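Local coordinates for endo-1,4-beta-xylanase D (Paenibacillus polymyxa, PDB 1W0N), which binds carbohydrate, probably xylan, in a calcium-dependent way as the family 36 module of a xylanase, at residues I12-M20 / Y123-L131; I59-T70 / F85-T96. All coordinates share one frame; numbering follows the deposited sequence. Where two conformers were deposited one is given.

Interaction 1: I12-M20 / Y123-L131; sequences ITKVEAENM and YVDFIEFSL. With CA (calcium ion), chain B.
E16, E18 and D125 meet at one calcium ion. E16 gives a single oxygen, OE1, 2.3 Å from the metal. E18 grips it with both carboxylate oxygens. D125 binds twice, through OD1 at 2.3 Å and through its backbone O at 2.5 Å. A water and D35 complete the site. The D125 carbonyl also accepts a hydrogen bond from A17 N at 3.1 Å, with the donor well above the carbonyl plane. The other D125 oxygen, OD2, forms a salt bridge with R62, so metal and arginine together hold the carboxylate's rotation.

Next to the site K14, in one of its two conformers, crosses the F126 ring. Its CE lies over the ring centre, 3.6 Å from the centroid, and NZ adds a cation-pi contact at 4.2 Å. This conformer reaches there fully extended, with CG anti to the backbone N (chi1 -179°). E16 OE1 sits at the edge of the same ring. Replacing this ring by an alanine would probably leave the K14 ammonium without the face it lies over.

Behind these groups, strands 13-16 and 123-130 pair antiparallel. T13 with F129 and V15 with I127 are hydrogen-bonded pairs. On the V15 face, M20 CE packs on I127 CG2 at 3.6 Å. The calcium probably offsets the repulsion among the three carboxylates, so the ion likely ties the 3-10 segment 17-19 to the last strand.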
ATOM      1  N   ILE A  12      14.129  -7.963  -7.570  0.50 18.00           N
ATOM      2  CA  ILE A  12      13.118  -7.257  -6.668  0.50 17.45           C
ATOM      3  C   ILE A  12      12.775  -5.873  -7.238  0.50 13.83           C
ATOM      4  O   ILE A  12      13.696  -5.107  -7.564  0.50 14.89           O
ATOM      5  CB  ILE A  12      13.759  -7.031  -5.301  0.50 21.80           C
ATOM      6  CG1 ILE A  12      13.831  -8.311  -4.506  0.50 24.19           C
ATOM      7  CG2 ILE A  12      13.010  -6.012  -4.546  0.50 25.65           C
ATOM      8  CD1 ILE A  12      15.044  -8.367  -3.549  0.50 27.29           C
ATOM      9  N   THR A  13      11.478  -5.580  -7.370  0.50 10.21           N
ATOM     10  CA  THR A  13      11.047  -4.271  -7.883  0.50  9.20           C
ATOM     11  C   THR A  13      10.465  -3.520  -6.724  0.50  7.07           C
ATOM     12  O   THR A  13       9.516  -3.982  -6.123  0.50  7.55           O
ATOM     13  CB  THR A  13       9.998  -4.394  -9.015  0.50 12.35           C
ATOM     14  OG1 THR A  13      10.593  -4.878 -10.226  0.50 13.50           O
ATOM     15  CG2 THR A  13       9.382  -3.046  -9.394  0.50 11.10           C
ATOM     16  N   LYS A  14      11.060  -2.396  -6.442  1.00  8.57           N
ATOM     17  CA  LYS A  14      10.656  -1.539  -5.336  1.00  7.66           C
ATOM     18  C   LYS A  14      10.189  -0.217  -5.888  1.00  6.92           C
ATOM     19  O   LYS A  14      10.883   0.390  -6.714  1.00  8.36           O
ATOM     20  CB  LYS A  14      11.843  -1.341  -4.383  1.00  9.64           C
ATOM     21  CG  LYS A  14      11.670  -0.554  -3.225  0.50  9.91           C
ATOM     22  CD  LYS A  14      12.912  -0.597  -2.335  0.50  9.60           C
ATOM     23  CE  LYS A  14      12.744   0.242  -1.116  0.50 10.60           C
ATOM     24  NZ  LYS A  14      13.922   0.279  -0.253  0.50 12.40           N
ATOM     25  N   VAL A  15       9.025   0.241  -5.446  1.00  6.26           N
ATOM     26  CA  VAL A  15       8.486   1.538  -5.844  1.00  6.29           C
ATOM     27  C   VAL A  15       8.148   2.311  -4.574  1.00  5.88           C
ATOM     28  O   VAL A  15       7.443   1.821  -3.685  1.00  6.24           O
ATOM     29  CB  VAL A  15       7.246   1.392  -6.742  1.00  7.08           C
ATOM     30  CG1 VAL A  15       6.698   2.755  -7.126  1.00  8.10           C
ATOM     31  CG2 VAL A  15       7.595   0.598  -7.993  1.00  8.45           C
ATOM     32  N   GLU A  16       8.691   3.526  -4.479  1.00  5.96           N
ATOM     33  CA  GLU A  16       8.446   4.382  -3.326  1.00  6.27           C
ATOM     34  C   GLU A  16       7.055   4.987  -3.413  1.00  5.93           C
ATOM     35  O   GLU A  16       6.639   5.480  -4.470  1.00  6.63           O
ATOM     36  CB  GLU A  16       9.486   5.498  -3.289  1.00  7.08           C
ATOM     37  CG  GLU A  16      10.915   5.030  -3.115  1.00  8.00           C
ATOM     38  CD  GLU A  16      11.239   4.441  -1.756  1.00  8.42           C
ATOM     39  OE1 GLU A  16      10.432   4.609  -0.825  1.00  7.84           O
ATOM     40  OE2 GLU A  16      12.308   3.829  -1.618  1.00 11.57           O
ATOM     41  N   ALA A  17       6.307   4.975  -2.300  1.00  5.69           N
ATOM     42  CA  ALA A  17       4.964   5.530  -2.303  1.00  5.79           C
ATOM     43  C   ALA A  17       4.953   6.993  -2.731  1.00  5.70           C
ATOM     44  O   ALA A  17       4.045   7.443  -3.437  1.00  6.21           O
ATOM     45  CB  ALA A  17       4.327   5.370  -0.931  1.00  6.14           C
ATOM     46  N   GLU A  18       5.967   7.741  -2.283  1.00  6.22           N
ATOM     47  CA  GLU A  18       6.068   9.154  -2.563  1.00  6.65           C
ATOM     48  C   GLU A  18       6.307   9.446  -4.053  1.00  7.13           C
ATOM     49  O   GLU A  18       6.205  10.610  -4.447  1.00  8.35           O
ATOM     50  CB  GLU A  18       7.135   9.802  -1.678  1.00  7.34           C
ATOM     51  CG  GLU A  18       8.555   9.264  -1.807  1.00  7.78           C
ATOM     52  CD  GLU A  18       8.909   8.089  -0.885  1.00  7.26           C
ATOM     53  OE1 GLU A  18       8.014   7.259  -0.563  1.00  6.41           O
ATOM     54  OE2 GLU A  18      10.089   7.951  -0.503  1.00  8.41           O
ATOM     55  N   ASN A  19       6.595   8.424  -4.861  1.00  7.28           N
ATOM     56  CA  ASN A  19       6.731   8.576  -6.302  1.00  7.86           C
ATOM     57  C   ASN A  19       5.496   8.132  -7.086  1.00  7.79           C
ATOM     58  O   ASN A  19       5.488   8.184  -8.319  1.00  9.96           O
ATOM     59  CB  ASN A  19       7.966   7.827  -6.796  1.00  8.83           C
ATOM     60  CG  ASN A  19       9.243   8.428  -6.270  1.00  9.73           C
ATOM     61  OD1 ASN A  19       9.299   9.631  -5.968  1.00 12.70           O
ATOM     62  ND2 ASN A  19      10.280   7.621  -6.176  1.00 10.82           N
ATOM     63  N   MET A  20       4.454   7.711  -6.386  1.00  6.64           N
ATOM     64  CA  MET A  20       3.213   7.258  -7.005  1.00  6.69           C
ATOM     65  C   MET A  20       2.252   8.422  -7.198  1.00  6.52           C
ATOM     66  O   MET A  20       2.454   9.521  -6.680  1.00  7.60           O
ATOM     67  CB  MET A  20       2.565   6.187  -6.112  1.00  6.55           C
ATOM     68  CG  MET A  20       3.414   4.948  -5.949  1.00  6.71           C
ATOM     69  SD  MET A  20       2.552   3.789  -4.881  1.00  6.94           S
ATOM     70  CE  MET A  20       3.822   2.538  -4.657  1.00  7.33           C
ATOM     71  N   TYR A 123       0.588   5.072   7.197  1.00  4.27           N
ATOM     72  CA  TYR A 123       1.751   5.648   6.562  1.00  4.27           C
ATOM     73  C   TYR A 123       2.368   4.557   5.701  1.00  4.22           C
ATOM     74  O   TYR A 123       2.607   3.441   6.196  1.00  4.75           O
ATOM     75  CB  TYR A 123       2.726   6.112   7.632  1.00  4.68           C
ATOM     76  CG  TYR A 123       2.148   7.072   8.651  1.00  4.81           C
ATOM     77  CD1 TYR A 123       1.364   8.151   8.275  1.00  5.97           C
ATOM     78  CD2 TYR A 123       2.442   6.926   9.999  1.00  4.84           C
ATOM     79  CE1 TYR A 123       0.872   9.054   9.214  1.00  6.31           C
ATOM     80  CE2 TYR A 123       1.982   7.831  10.942  1.00  5.18           C
ATOM     81  CZ  TYR A 123       1.198   8.896  10.543  1.00  5.40           C
ATOM     82  OH  TYR A 123       0.742   9.807  11.465  1.00  6.59           O
ATOM     83  N   VAL A 124       2.679   4.910   4.449  0.50  4.28           N
ATOM     84  CA  VAL A 124       3.165   3.925   3.479  0.50  4.43           C
ATOM     85  C   VAL A 124       4.513   4.406   2.990  0.50  4.15           C
ATOM     86  O   VAL A 124       4.635   5.563   2.537  0.50  4.17           O
ATOM     87  CB  VAL A 124       2.155   3.840   2.298  0.50  5.00           C
ATOM     88  CG1 VAL A 124       2.596   2.804   1.322  0.50  6.09           C
ATOM     89  CG2 VAL A 124       0.758   3.455   2.800  0.50  6.06           C
ATOM     90  N   ASP A 125       5.513   3.539   3.079  1.00  4.52           N
ATOM     91  CA  ASP A 125       6.881   3.912   2.691  1.00  4.50           C
ATOM     92  C   ASP A 125       7.174   3.499   1.241  1.00  4.69           C
ATOM     93  O   ASP A 125       7.567   4.329   0.413  1.00  5.46           O
ATOM     94  CB  ASP A 125       7.846   3.259   3.685  1.00  4.98           C
ATOM     95  CG  ASP A 125       9.301   3.629   3.491  1.00  5.73           C
ATOM     96  OD1 ASP A 125       9.606   4.386   2.550  1.00  6.86           O
ATOM     97  OD2 ASP A 125      10.150   3.144   4.276  1.00  6.83           O
ATOM     98  N   PHE A 126       6.984   2.216   0.953  1.00  4.91           N
ATOM     99  CA  PHE A 126       7.271   1.662  -0.367  1.00  4.91           C
ATOM    100  C   PHE A 126       6.550   0.325  -0.488  1.00  5.05           C
ATOM    101  O   PHE A 126       6.114  -0.261   0.515  1.00  5.32           O
ATOM    102  CB  PHE A 126       8.783   1.470  -0.596  1.00  5.61           C
ATOM    103  CG  PHE A 126       9.446   0.515   0.364  1.00  6.26           C
ATOM    104  CD1 PHE A 126       9.305  -0.876   0.234  1.00  7.48           C
ATOM    105  CD2 PHE A 126      10.252   1.018   1.383  1.00  6.94           C
ATOM    106  CE1 PHE A 126       9.944  -1.755   1.111  1.00  8.62           C
ATOM    107  CE2 PHE A 126      10.926   0.140   2.246  1.00  8.44           C
ATOM    108  CZ  PHE A 126      10.752  -1.240   2.106  1.00  8.91           C
ATOM    109  N   ILE A 127       6.490  -0.151  -1.738  1.00  5.31           N
ATOM    110  CA  ILE A 127       6.032  -1.489  -2.066  1.00  5.19           C
ATOM    111  C   ILE A 127       7.165  -2.212  -2.785  1.00  5.46           C
ATOM    112  O   ILE A 127       7.941  -1.603  -3.522  1.00  6.52           O
ATOM    113  CB  ILE A 127       4.742  -1.439  -2.935  1.00  5.80           C
ATOM    114  CG1 ILE A 127       4.110  -2.825  -3.103  1.00  6.27           C
ATOM    115  CG2 ILE A 127       5.003  -0.791  -4.289  1.00  6.72           C
ATOM    116  CD1 ILE A 127       2.647  -2.768  -3.507  1.00  7.51           C
ATOM    117  N   GLU A 128       7.243  -3.531  -2.569  1.00  5.47           N
ATOM    118  CA  GLU A 128       8.251  -4.355  -3.218  1.00  5.98           C
ATOM    119  C   GLU A 128       7.593  -5.634  -3.719  1.00  5.88           C
ATOM    120  O   GLU A 128       6.973  -6.367  -2.966  1.00  7.54           O
ATOM    121  CB  GLU A 128       9.369  -4.719  -2.230  1.00  8.25           C
ATOM    122  CG  GLU A 128      10.589  -5.247  -2.881  0.50 12.68           C
ATOM    123  CD  GLU A 128      11.526  -6.018  -1.919  0.50 24.87           C
ATOM    124  OE1 GLU A 128      11.269  -6.241  -0.735  0.50 27.08           O
ATOM    125  OE2 GLU A 128      12.570  -6.535  -2.388  0.50 28.38           O
ATOM    126  N   PHE A 129       7.790  -5.925  -5.017  1.00  6.57           N
ATOM    127  CA  PHE A 129       7.360  -7.162  -5.636  1.00  6.80           C
ATOM    128  C   PHE A 129       8.539  -8.065  -5.849  1.00  7.46           C
ATOM    129  O   PHE A 129       9.620  -7.631  -6.257  1.00  8.76           O
ATOM    130  CB  PHE A 129       6.743  -6.861  -7.024  1.00  7.51           C
ATOM    131  CG  PHE A 129       5.441  -6.123  -6.957  1.00  7.26           C
ATOM    132  CD1 PHE A 129       5.387  -4.734  -6.939  1.00  9.45           C
ATOM    133  CD2 PHE A 129       4.249  -6.822  -6.927  1.00  8.51           C
ATOM    134  CE1 PHE A 129       4.144  -4.085  -6.849  1.00  9.83           C
ATOM    135  CE2 PHE A 129       3.046  -6.187  -6.871  1.00 10.04           C
ATOM    136  CZ  PHE A 129       2.995  -4.813  -6.791  1.00 10.23           C
ATOM    137  N   SER A 130       8.328  -9.369  -5.605  1.00  7.58           N
ATOM    138  CA  SER A 130       9.340 -10.352  -5.868  1.00  8.69           C
ATOM    139  C   SER A 130       8.663 -11.644  -6.302  1.00  8.71           C
ATOM    140  O   SER A 130       7.461 -11.836  -6.126  1.00  9.19           O
ATOM    141  CB  SER A 130      10.192 -10.585  -4.642  1.00 10.20           C
ATOM    142  OG  SER A 130       9.428 -11.020  -3.561  1.00 11.62           O
ATOM    143  N   LEU A 131       9.432 -12.545  -6.883  1.00 10.98           N
ATOM    144  CA  LEU A 131       8.896 -13.796  -7.331  1.00 14.62           C
ATOM    145  C   LEU A 131       8.961 -14.847  -6.290  1.00 16.13           C
ATOM    146  O   LEU A 131       9.824 -14.782  -5.414  1.00 20.08           O
ATOM    147  CB  LEU A 131       9.593 -14.232  -8.626  1.00 14.63           C
ATOM    148  CG  LEU A 131       9.357 -13.308  -9.821  1.00 15.47           C
ATOM    149  CD1 LEU A 131      10.336 -13.644 -10.982  1.00 21.12           C
ATOM    150  CD2 LEU A 131       7.921 -13.404 -10.326  1.00 15.34           C
ATOM    151  OXT LEU A 131       8.153 -15.826  -6.301  1.00 18.80           O
TER
HETATM  152 CA    CA B1132       9.514   5.894   0.838  1.00  6.09          CA
HETATM  153  O   HOH W   1      11.779   6.254   1.599  1.00  9.66           O

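Interaction 2: I59-T70 / F85-T96; sequences ISVRGASSNAGT and FNFTGKTPTVQT
Two antiparallel ladders and the turns beyond them form one end of this beta-sandwich module, where strand 80-88 leaves one sheet and the chain returns as strand 93-101 in the other. In the first ladder V61 pairs with Q95 and G63 with T93, both as hydrogen-bonded pairs. On the inner side, the F85 ring takes V61 over its face, with V61 CB 4.0 Å from the centroid. The I59 carbonyl lies in plane at the edge of that ring. F87 lies against G63, whose CA is 3.6 Å from the ring centroid. The missing side chain matters, since a CB on G63 would clash with F87 CZ.

On the opposite face, P92 CB sits 3.6 Å from R62 NH2, over one face of the guanidinium, whose NH1 is held by D125. S60 OG and T96 OG1 share a hydrogen bond of 2.8 Å. In the turns, G89 O accepts from S65 N, and G89 N donates to G69 O at 3.1 Å. S65 OG, anti to its own N (chi1 180°), accepts from N67 N in an ST turn. T70 OG1 and T88 OG1 bond at 2.8 Å, and N86 ND2 donates to T88 OG1 in its amide plane.

Around this end, S65, S66 and N67 touch W120. F85 and I59 both pack on L75 of strand 70-77, and strand 122-130 flanks strand 56-65 on the side away from strand 93-101.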
ATOM      1  N   ILE A  59       4.419  -9.816  -2.271  1.00  7.34           N
ATOM      2  CA  ILE A  59       4.327  -8.375  -2.220  1.00  6.79           C
ATOM      3  C   ILE A  59       4.522  -7.918  -0.778  1.00  6.47           C
ATOM      4  O   ILE A  59       3.794  -8.361   0.111  1.00  7.40           O
ATOM      5  CB  ILE A  59       2.987  -7.861  -2.730  1.00  9.14           C
ATOM      6  CG1 ILE A  59       2.608  -8.472  -4.079  1.00 12.11           C
ATOM      7  CG2 ILE A  59       3.031  -6.349  -2.865  1.00  9.78           C
ATOM      8  CD1 ILE A  59       1.436  -9.311  -4.041  1.00 12.73           C
ATOM      9  N   SER A  60       5.490  -7.016  -0.568  1.00  5.85           N
ATOM     10  CA  SER A  60       5.718  -6.458   0.751  1.00  5.74           C
ATOM     11  C   SER A  60       5.540  -4.948   0.707  1.00  5.37           C
ATOM     12  O   SER A  60       5.850  -4.299  -0.289  1.00  5.97           O
ATOM     13  CB  SER A  60       7.098  -6.813   1.279  1.00  7.41           C
ATOM     14  OG  SER A  60       7.214  -8.180   1.634  1.00  9.30           O
ATOM     15  N   VAL A  61       5.027  -4.407   1.812  1.00  4.78           N
ATOM     16  CA  VAL A  61       4.897  -2.968   1.985  1.00  4.54           C
ATOM     17  C   VAL A  61       5.463  -2.636   3.358  1.00  4.40           C
ATOM     18  O   VAL A  61       5.117  -3.279   4.353  1.00  4.68           O
ATOM     19  CB  VAL A  61       3.432  -2.494   1.864  1.00  5.14           C
ATOM     20  CG1 VAL A  61       3.272  -1.025   2.285  1.00  5.40           C
ATOM     21  CG2 VAL A  61       2.957  -2.665   0.427  1.00  6.45           C
ATOM     22  N   ARG A  62       6.342  -1.616   3.407  1.00  4.35           N
ATOM     23  CA  ARG A  62       6.767  -1.061   4.678  1.00  4.48           C
ATOM     24  C   ARG A  62       5.811   0.077   5.033  1.00  4.20           C
ATOM     25  O   ARG A  62       5.566   0.961   4.210  1.00  4.72           O
ATOM     26  CB  ARG A  62       8.210  -0.557   4.618  1.00  4.94           C
ATOM     27  CG  ARG A  62       8.693  -0.022   5.951  1.00  5.12           C
ATOM     28  CD  ARG A  62      10.189   0.202   5.975  1.00  5.84           C
ATOM     29  NE  ARG A  62      10.683   0.537   7.304  1.00  6.33           N
ATOM     30  CZ  ARG A  62      11.178   1.712   7.699  1.00  5.88           C
ATOM     31  NH1 ARG A  62      11.169   2.779   6.909  1.00  6.62           N
ATOM     32  NH2 ARG A  62      11.694   1.821   8.933  1.00  6.72           N
ATOM     33  N   GLY A  63       5.253   0.010   6.239  1.00  4.17           N
ATOM     34  CA  GLY A  63       4.255   0.969   6.654  1.00  4.06           C
ATOM     35  C   GLY A  63       4.192   1.083   8.166  1.00  3.84           C
ATOM     36  O   GLY A  63       4.906   0.395   8.891  1.00  4.47           O
ATOM     37  N   ALA A  64       3.304   1.971   8.622  1.00  3.87           N
ATOM     38  CA  ALA A  64       3.095   2.182  10.049  1.00  3.92           C
ATOM     39  C   ALA A  64       1.701   2.725  10.259  1.00  3.76           C
ATOM     40  O   ALA A  64       1.056   3.211   9.326  1.00  4.57           O
ATOM     41  CB  ALA A  64       4.138   3.157  10.618  1.00  4.64           C
ATOM     42  N   SER A  65       1.233   2.654  11.508  1.00  4.36           N
ATOM     43  CA  SER A  65      -0.009   3.280  11.907  1.00  4.23           C
ATOM     44  C   SER A  65       0.254   4.662  12.507  1.00  4.39           C
ATOM     45  O   SER A  65       1.310   4.908  13.100  1.00  5.12           O
ATOM     46  CB  SER A  65      -0.671   2.396  12.966  1.00  4.69           C
ATOM     47  OG  SER A  65      -1.892   2.981  13.393  1.00  5.01           O
ATOM     48  N   SER A  66      -0.753   5.525  12.404  1.00  4.58           N
ATOM     49  CA  SER A  66      -0.735   6.799  13.099  1.00  5.00           C
ATOM     50  C   SER A  66      -0.843   6.663  14.613  1.00  5.68           C
ATOM     51  O   SER A  66      -0.554   7.617  15.331  1.00  7.61           O
ATOM     52  CB  SER A  66      -1.866   7.687  12.582  1.00  5.58           C
ATOM     53  OG  SER A  66      -3.136   7.082  12.778  1.00  5.67           O
ATOM     54  N   ASN A  67      -1.271   5.486  15.086  1.00  5.66           N
ATOM     55  CA  ASN A  67      -1.558   5.303  16.499  1.00  6.78           C
ATOM     56  C   ASN A  67      -1.012   3.956  16.962  1.00  6.45           C
ATOM     57  O   ASN A  67      -0.484   3.162  16.183  1.00  6.36           O
ATOM     58  CB  ASN A  67      -3.072   5.415  16.721  1.00  8.78           C
ATOM     59  CG  ASN A  67      -3.565   6.846  16.657  1.00 11.19           C
ATOM     60  OD1 ASN A  67      -4.043   7.381  17.701  1.00 16.75           O
ATOM     61  ND2 ASN A  67      -3.544   7.469  15.532  1.00 10.50           N
ATOM     62  N   ALA A  68      -1.150   3.704  18.282  1.00  7.13           N
ATOM     63  CA  ALA A  68      -0.745   2.425  18.823  1.00  7.52           C
ATOM     64  C   ALA A  68      -1.517   1.266  18.200  1.00  7.10           C
ATOM     65  O   ALA A  68      -0.988   0.147  18.140  1.00  8.15           O
ATOM     66  CB  ALA A  68      -0.935   2.442  20.332  1.00  8.56           C
ATOM     67  N   GLY A  69      -2.755   1.510  17.793  1.00  6.77           N
ATOM     68  CA  GLY A  69      -3.586   0.483  17.226  1.00  6.66           C
ATOM     69  C   GLY A  69      -3.410   0.292  15.725  1.00  6.08           C
ATOM     70  O   GLY A  69      -2.394   0.677  15.130  1.00  6.19           O
ATOM     71  N   THR A  70      -4.411  -0.332  15.118  1.00  6.47           N
ATOM     72  CA  THR A  70      -4.285  -0.896  13.785  1.00  6.32           C
ATOM     73  C   THR A  70      -4.736   0.056  12.690  1.00  6.10           C
ATOM     74  O   THR A  70      -5.785   0.688  12.784  1.00  7.05           O
ATOM     75  CB  THR A  70      -5.166  -2.154  13.723  1.00  7.26           C
ATOM     76  OG1 THR A  70      -4.752  -3.069  14.740  1.00  8.29           O
ATOM     77  CG2 THR A  70      -5.072  -2.852  12.376  1.00  8.19           C
ATOM     78  N   PHE A  85      -2.796  -5.352   4.145  1.00  6.05           N
ATOM     79  CA  PHE A  85      -1.686  -5.269   5.065  1.00  5.85           C
ATOM     80  C   PHE A  85      -2.156  -4.646   6.381  1.00  6.00           C
ATOM     81  O   PHE A  85      -2.889  -3.666   6.392  1.00  7.38           O
ATOM     82  CB  PHE A  85      -0.592  -4.361   4.494  1.00  6.18           C
ATOM     83  CG  PHE A  85      -0.020  -4.850   3.188  1.00  6.00           C
ATOM     84  CD1 PHE A  85       0.910  -5.877   3.152  1.00  6.30           C
ATOM     85  CD2 PHE A  85      -0.363  -4.217   2.004  1.00  6.97           C
ATOM     86  CE1 PHE A  85       1.469  -6.319   1.962  1.00  6.68           C
ATOM     87  CE2 PHE A  85       0.194  -4.651   0.808  1.00  7.64           C
ATOM     88  CZ  PHE A  85       1.098  -5.703   0.781  1.00  7.22           C
ATOM     89  N   ASN A  86      -1.693  -5.233   7.484  1.00  5.42           N
ATOM     90  CA  ASN A  86      -1.998  -4.763   8.828  1.00  5.44           C
ATOM     91  C   ASN A  86      -0.762  -4.088   9.406  1.00  4.96           C
ATOM     92  O   ASN A  86       0.255  -4.756   9.624  1.00  5.63           O
ATOM     93  CB  ASN A  86      -2.385  -5.976   9.673  1.00  6.55           C
ATOM     94  CG  ASN A  86      -2.717  -5.643  11.108  1.00  6.80           C
ATOM     95  OD1 ASN A  86      -3.587  -6.362  11.707  1.00  9.17           O
ATOM     96  ND2 ASN A  86      -2.080  -4.722  11.683  1.00  7.92           N
ATOM     97  N   PHE A  87      -0.860  -2.767   9.613  1.00  5.16           N
ATOM     98  CA  PHE A  87       0.184  -2.028  10.320  1.00  5.14           C
ATOM     99  C   PHE A  87      -0.390  -1.604  11.665  1.00  5.25           C
ATOM    100  O   PHE A  87      -1.210  -0.685  11.749  1.00  5.97           O
ATOM    101  CB  PHE A  87       0.627  -0.787   9.525  1.00  5.66           C
ATOM    102  CG  PHE A  87       1.154  -1.161   8.169  1.00  5.22           C
ATOM    103  CD1 PHE A  87       2.381  -1.789   8.041  1.00  5.62           C
ATOM    104  CD2 PHE A  87       0.403  -0.918   7.029  1.00  6.11           C
ATOM    105  CE1 PHE A  87       2.864  -2.188   6.793  1.00  6.09           C
ATOM    106  CE2 PHE A  87       0.884  -1.304   5.771  1.00  6.87           C
ATOM    107  CZ  PHE A  87       2.096  -1.951   5.661  1.00  6.64           C
ATOM    108  N   THR A  88       0.029  -2.311  12.715  1.00  5.50           N
ATOM    109  CA  THR A  88      -0.381  -1.982  14.074  1.00  5.76           C
ATOM    110  C   THR A  88       0.795  -1.350  14.795  1.00  5.86           C
ATOM    111  O   THR A  88       1.906  -1.877  14.798  1.00  7.69           O
ATOM    112  CB  THR A  88      -0.880  -3.242  14.795  1.00  6.40           C
ATOM    113  OG1 THR A  88      -2.093  -3.697  14.185  1.00  6.83           O
ATOM    114  CG2 THR A  88      -1.234  -2.955  16.250  1.00  7.17           C
ATOM    115  N   GLY A  89       0.542  -0.192  15.387  1.00  5.93           N
ATOM    116  CA  GLY A  89       1.560   0.505  16.134  1.00  6.42           C
ATOM    117  C   GLY A  89       2.344   1.506  15.310  1.00  5.63           C
ATOM    118  O   GLY A  89       2.333   1.496  14.070  1.00  5.54           O
ATOM    119  N   LYS A  90       3.022   2.378  16.029  1.00  6.49           N
ATOM    120  CA  LYS A  90       3.683   3.542  15.426  1.00  6.49           C
ATOM    121  C   LYS A  90       5.014   3.187  14.756  1.00  6.20           C
ATOM    122  O   LYS A  90       5.502   3.954  13.929  1.00  7.29           O
ATOM    123  CB  LYS A  90       3.889   4.598  16.499  1.00  7.39           C
ATOM    124  CG  LYS A  90       2.576   5.111  17.094  1.00  9.75           C
ATOM    125  CD  LYS A  90       2.801   6.063  18.268  1.00 12.77           C
ATOM    126  CE  LYS A  90       3.106   7.374  17.811  1.00 12.36           C
ATOM    127  NZ  LYS A  90       1.958   7.942  17.073  1.00 13.54           N
ATOM    128  N   THR A  91       5.611   2.058  15.111  1.00  6.18           N
ATOM    129  CA  THR A  91       6.910   1.702  14.559  1.00  6.37           C
ATOM    130  C   THR A  91       6.729   1.026  13.211  1.00  5.80           C
ATOM    131  O   THR A  91       5.967   0.043  13.113  1.00  6.68           O
ATOM    132  CB  THR A  91       7.659   0.814  15.537  1.00  8.03           C
ATOM    133  OG1 THR A  91       7.860   1.589  16.724  1.00 10.21           O
ATOM    134  CG2 THR A  91       9.022   0.413  15.000  1.00  8.62           C
ATOM    135  N   PRO A  92       7.412   1.491  12.171  1.00  5.47           N
ATOM    136  CA  PRO A  92       7.279   0.842  10.863  1.00  5.36           C
ATOM    137  C   PRO A  92       7.664  -0.631  10.885  1.00  5.73           C
ATOM    138  O   PRO A  92       8.637  -1.025  11.531  1.00  6.65           O
ATOM    139  CB  PRO A  92       8.235   1.632   9.962  1.00  6.44           C
ATOM    140  CG  PRO A  92       8.320   2.999  10.628  1.00  6.32           C
ATOM    141  CD  PRO A  92       8.285   2.685  12.104  1.00  6.16           C
ATOM    142  N   THR A  93       6.920  -1.421  10.113  1.00  5.78           N
ATOM    143  CA  THR A  93       7.285  -2.793   9.832  1.00  6.24           C
ATOM    144  C   THR A  93       7.057  -3.084   8.354  1.00  5.33           C
ATOM    145  O   THR A  93       6.326  -2.383   7.669  1.00  5.80           O
ATOM    146  CB  THR A  93       6.490  -3.832  10.645  1.00  7.74           C
ATOM    147  OG1 THR A  93       5.118  -3.841  10.223  1.00  8.21           O
ATOM    148  CG2 THR A  93       6.518  -3.576  12.159  1.00  9.59           C
ATOM    149  N   VAL A  94       7.693  -4.182   7.903  1.00  6.21           N
ATOM    150  CA  VAL A  94       7.444  -4.719   6.587  1.00  6.30           C
ATOM    151  C   VAL A  94       6.392  -5.830   6.730  1.00  6.14           C
ATOM    152  O   VAL A  94       6.597  -6.807   7.462  1.00  8.19           O
ATOM    153  CB  VAL A  94       8.734  -5.259   5.940  1.00  7.72           C
ATOM    154  CG1 VAL A  94       8.438  -5.949   4.617  1.00 10.11           C
ATOM    155  CG2 VAL A  94       9.758  -4.140   5.743  1.00  8.92           C
ATOM    156  N   GLN A  95       5.279  -5.658   6.034  1.00  5.02           N
ATOM    157  CA  GLN A  95       4.197  -6.632   5.998  1.00  4.97           C
ATOM    158  C   GLN A  95       4.155  -7.246   4.604  1.00  4.98           C
ATOM    159  O   GLN A  95       4.555  -6.620   3.627  1.00  5.82           O
ATOM    160  CB  GLN A  95       2.879  -5.954   6.364  1.00  5.29           C
ATOM    161  CG  GLN A  95       2.870  -5.421   7.791  1.00  5.50           C
ATOM    162  CD  GLN A  95       2.878  -6.517   8.839  1.00  5.65           C
ATOM    163  OE1 GLN A  95       2.235  -7.576   8.654  1.00  5.86           O
ATOM    164  NE2 GLN A  95       3.544  -6.277   9.940  1.00  6.82           N
ATOM    165  N   THR A  96       3.646  -8.487   4.527  1.00  5.37           N
ATOM    166  CA  THR A  96       3.764  -9.274   3.322  1.00  5.72           C
ATOM    167  C   THR A  96       2.463 -10.011   2.995  1.00  5.34           C
ATOM    168  O   THR A  96       1.782 -10.529   3.882  1.00  6.14           O
ATOM    169  CB  THR A  96       4.908 -10.304   3.507  1.00  7.01           C
ATOM    170  OG1 THR A  96       6.135  -9.582   3.754  1.00  8.48           O
ATOM    171  CG2 THR A  96       5.138 -11.166   2.268  1.00  8.24           C
TER
HETATM  172  O   HOH W   2       2.666   7.041  14.302  1.00  7.98           O

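Interactions 1 and 2 have centres about 14 Å apart and share the six-strand antiparallel sheet. Strand 122-130 of interaction 1 lies beside strand 56-65 of interaction 2. Along the chain, segments 59-70 and 85-96 both fall between 12-20 and 123-131, so interaction 1 joins the two ends of the module and interaction 2 a local part of its middle. They touch directly: E128 N probably hydrogen-bonds S60 O, and F126 O packs on V61 CG1. Through R62 the calcium site is also tied to strand 56-65. Strand 80-88 belongs to the five-strand sheet, so interaction 2 also connects the two sheets of the sandwich.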